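Local atomic coordinates of protein archease (Thermotoga maritima, PDB entry 1J5U), a protein that probably activates the tRNA-splicing ligase RtcB by promoting its guanylylation, and binds calcium. Residues A[19-24]-A[115-120]. Residues are numbered along the deposited sequence; the frame is centred on the assembly and turned at random.
Sequences HTADIA and TYHLLK. With CA (calcium ion), chain B.
Thr20 OG1 lies 2.8 Å from His117 NE2 at the imidazole edge, near the ring plane, a hydrogen bond in which either atom could be the donor. Thr20 CB also lies in that plane, so the threonine meets the ring edge-on while the two side chains cross at about a right angle. The tight part is completed by partly exposed Thr115, whose CG2 packs on Thr20 O at 3.3 Å. Thr115 OG1 sits between backbone N and carbonyl carbon (chi1 69°), where it accepts from His117 N at 3.1 Å, with an N-H...O angle of 144°. This is an ST turn, and the same hydroxyl is also hydrogen-bonded to Val133 O on the central strand, 127-135, of a three-stranded antiparallel sheet; 19-24 is the loop running into one outer strand, 23-29, and 115-120 lies at the irregular break in the other, 113-124. Replacing Thr115 by an alanine would probably leave His117 N and Val133 O without this shared hydroxyl and open a gap beside Thr20 O. Looser is the oblique approach of Ala21 CB to His117 CD2, 3.9 Å, with both residues exposed to solvent. Beyond Thr20, calcium is bound by His19 O and Asp22 OD2, each at 2.5 Å, with Asp135, Thr136 and three waters.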
loop_
_atom_site.group_PDB
_atom_site.type_symbol
_atom_site.label_atom_id
_atom_site.label_comp_id
_atom_site.label_asym_id
_atom_site.label_seq_id
_atom_site.Cartn_x
_atom_site.Cartn_y
_atom_site.Cartn_z
ATOM N N HIS A 19 14.837 -11.133 2.713
ATOM C CA HIS A 19 13.717 -11.049 3.661
ATOM C C HIS A 19 12.470 -10.648 2.888
ATOM O O HIS A 19 12.587 -10.040 1.851
ATOM C CB HIS A 19 13.955 -9.945 4.693
ATOM C CG HIS A 19 15.119 -10.180 5.605
ATOM N ND1 HIS A 19 15.298 -11.071 6.611
ATOM C CD2 HIS A 19 16.226 -9.357 5.623
ATOM C CE1 HIS A 19 16.488 -10.760 7.223
ATOM N NE2 HIS A 19 17.029 -9.724 6.608
ATOM N N THR A 20 11.283 -11.006 3.357
ATOM C CA THR A 20 10.090 -10.504 2.683
ATOM C C THR A 20 9.635 -9.366 3.602
ATOM O O THR A 20 8.830 -8.513 3.218
ATOM C CB THR A 20 8.985 -11.567 2.520
ATOM O OG1 THR A 20 8.869 -12.333 3.724
ATOM C CG2 THR A 20 9.315 -12.497 1.335
ATOM N N ALA A 21 10.172 -9.349 4.822
ATOM C CA ALA A 21 9.857 -8.273 5.763
ATOM C C ALA A 21 10.990 -7.258 5.700
ATOM O O ALA A 21 11.958 -7.326 6.470
ATOM C CB ALA A 21 9.692 -8.825 7.193
ATOM N N ASP A 22 10.892 -6.313 4.775
ATOM C CA ASP A 22 11.943 -5.306 4.625
ATOM C C ASP A 22 11.706 -3.957 5.270
ATOM O O ASP A 22 12.614 -3.414 5.900
ATOM C CB ASP A 22 12.274 -5.095 3.151
ATOM C CG ASP A 22 12.971 -6.295 2.545
ATOM O OD1 ASP A 22 14.040 -6.696 3.054
ATOM O OD2 ASP A 22 12.439 -6.846 1.571
ATOM N N ILE A 23 10.522 -3.379 5.085
ATOM C CA ILE A 23 10.240 -2.097 5.702
ATOM C C ILE A 23 8.890 -2.182 6.368
ATOM O O ILE A 23 7.990 -2.880 5.884
ATOM C CB ILE A 23 10.260 -0.911 4.689
ATOM C CG1 ILE A 23 9.118 -1.027 3.688
ATOM C CG2 ILE A 23 11.599 -0.877 3.938
ATOM C CD1 ILE A 23 9.055 0.196 2.739
ATOM N N ALA A 24 8.758 -1.477 7.490
ATOM C CA ALA A 24 7.537 -1.521 8.268
ATOM C C ALA A 24 7.036 -0.166 8.719
ATOM O O ALA A 24 7.823 0.723 9.022
ATOM C CB ALA A 24 7.757 -2.398 9.495
ATOM N N THR A 115 3.119 -7.588 2.486
ATOM C CA THR A 115 3.088 -8.964 2.973
ATOM C C THR A 115 2.002 -9.111 4.025
ATOM O O THR A 115 1.344 -8.133 4.413
ATOM C CB THR A 115 4.428 -9.356 3.649
ATOM O OG1 THR A 115 4.562 -8.630 4.881
ATOM C CG2 THR A 115 5.606 -9.026 2.744
ATOM N N TYR A 116 1.823 -10.333 4.512
ATOM C CA TYR A 116 0.861 -10.561 5.573
ATOM C C TYR A 116 1.539 -10.428 6.937
ATOM O O TYR A 116 0.888 -10.541 7.968
ATOM C CB TYR A 116 0.240 -11.957 5.467
ATOM C CG TYR A 116 -1.036 -11.999 4.661
ATOM C CD1 TYR A 116 -1.064 -12.571 3.390
ATOM C CD2 TYR A 116 -2.216 -11.459 5.173
ATOM C CE1 TYR A 116 -2.243 -12.605 2.645
ATOM C CE2 TYR A 116 -3.395 -11.481 4.437
ATOM C CZ TYR A 116 -3.402 -12.055 3.174
ATOM O OH TYR A 116 -4.571 -12.064 2.440
ATOM N N HIS A 117 2.843 -10.165 6.939
ATOM C CA HIS A 117 3.596 -10.044 8.200
ATOM C C HIS A 117 3.034 -8.970 9.111
ATOM O O HIS A 117 2.973 -7.808 8.722
ATOM C CB HIS A 117 5.066 -9.693 7.940
ATOM C CG HIS A 117 5.829 -10.740 7.190
ATOM N ND1 HIS A 117 5.973 -12.033 7.652
ATOM C CD2 HIS A 117 6.508 -10.678 6.020
ATOM C CE1 HIS A 117 6.709 -12.721 6.798
ATOM N NE2 HIS A 117 7.045 -11.923 5.800
ATOM N N LEU A 118 2.641 -9.365 10.318
ATOM C CA LEU A 118 2.109 -8.443 11.312
ATOM C C LEU A 118 0.855 -7.667 10.878
ATOM O O LEU A 118 0.480 -6.695 11.529
ATOM C CB LEU A 118 3.212 -7.446 11.726
ATOM C CG LEU A 118 4.516 -8.119 12.215
ATOM C CD1 LEU A 118 5.600 -7.064 12.520
ATOM C CD2 LEU A 118 4.208 -8.974 13.450
ATOM N N LEU A 119 0.226 -8.074 9.783
ATOM C CA LEU A 119 -0.987 -7.395 9.309
ATOM C C LEU A 119 -2.146 -7.857 10.189
ATOM O O LEU A 119 -2.558 -9.011 10.106
ATOM C CB LEU A 119 -1.264 -7.769 7.848
ATOM C CG LEU A 119 -2.375 -6.984 7.139
ATOM C CD1 LEU A 119 -2.139 -5.461 7.333
ATOM C CD2 LEU A 119 -2.389 -7.351 5.649
ATOM N N LYS A 120 -2.648 -6.969 11.046
ATOM C CA LYS A 120 -3.750 -7.278 11.963
ATOM C C LYS A 120 -4.381 -5.974 12.454
ATOM O O LYS A 120 -3.735 -5.200 13.169
ATOM C CB LYS A 120 -3.229 -8.064 13.183
ATOM C CG LYS A 120 -4.274 -8.417 14.238
ATOM C CD LYS A 120 -3.573 -8.894 15.525
ATOM C CE LYS A 120 -4.528 -9.538 16.548
ATOM N NZ LYS A 120 -5.523 -8.578 17.141
HETATM CA CA CA B . 13.014 -8.582 -0.082
HETATM O O HOH W 1 15.296 -8.229 1.409
HETATM O O HOH W 2 15.316 -8.225 -1.771
HETATM O O HOH W 3 13.916 -11.174 -0.608
#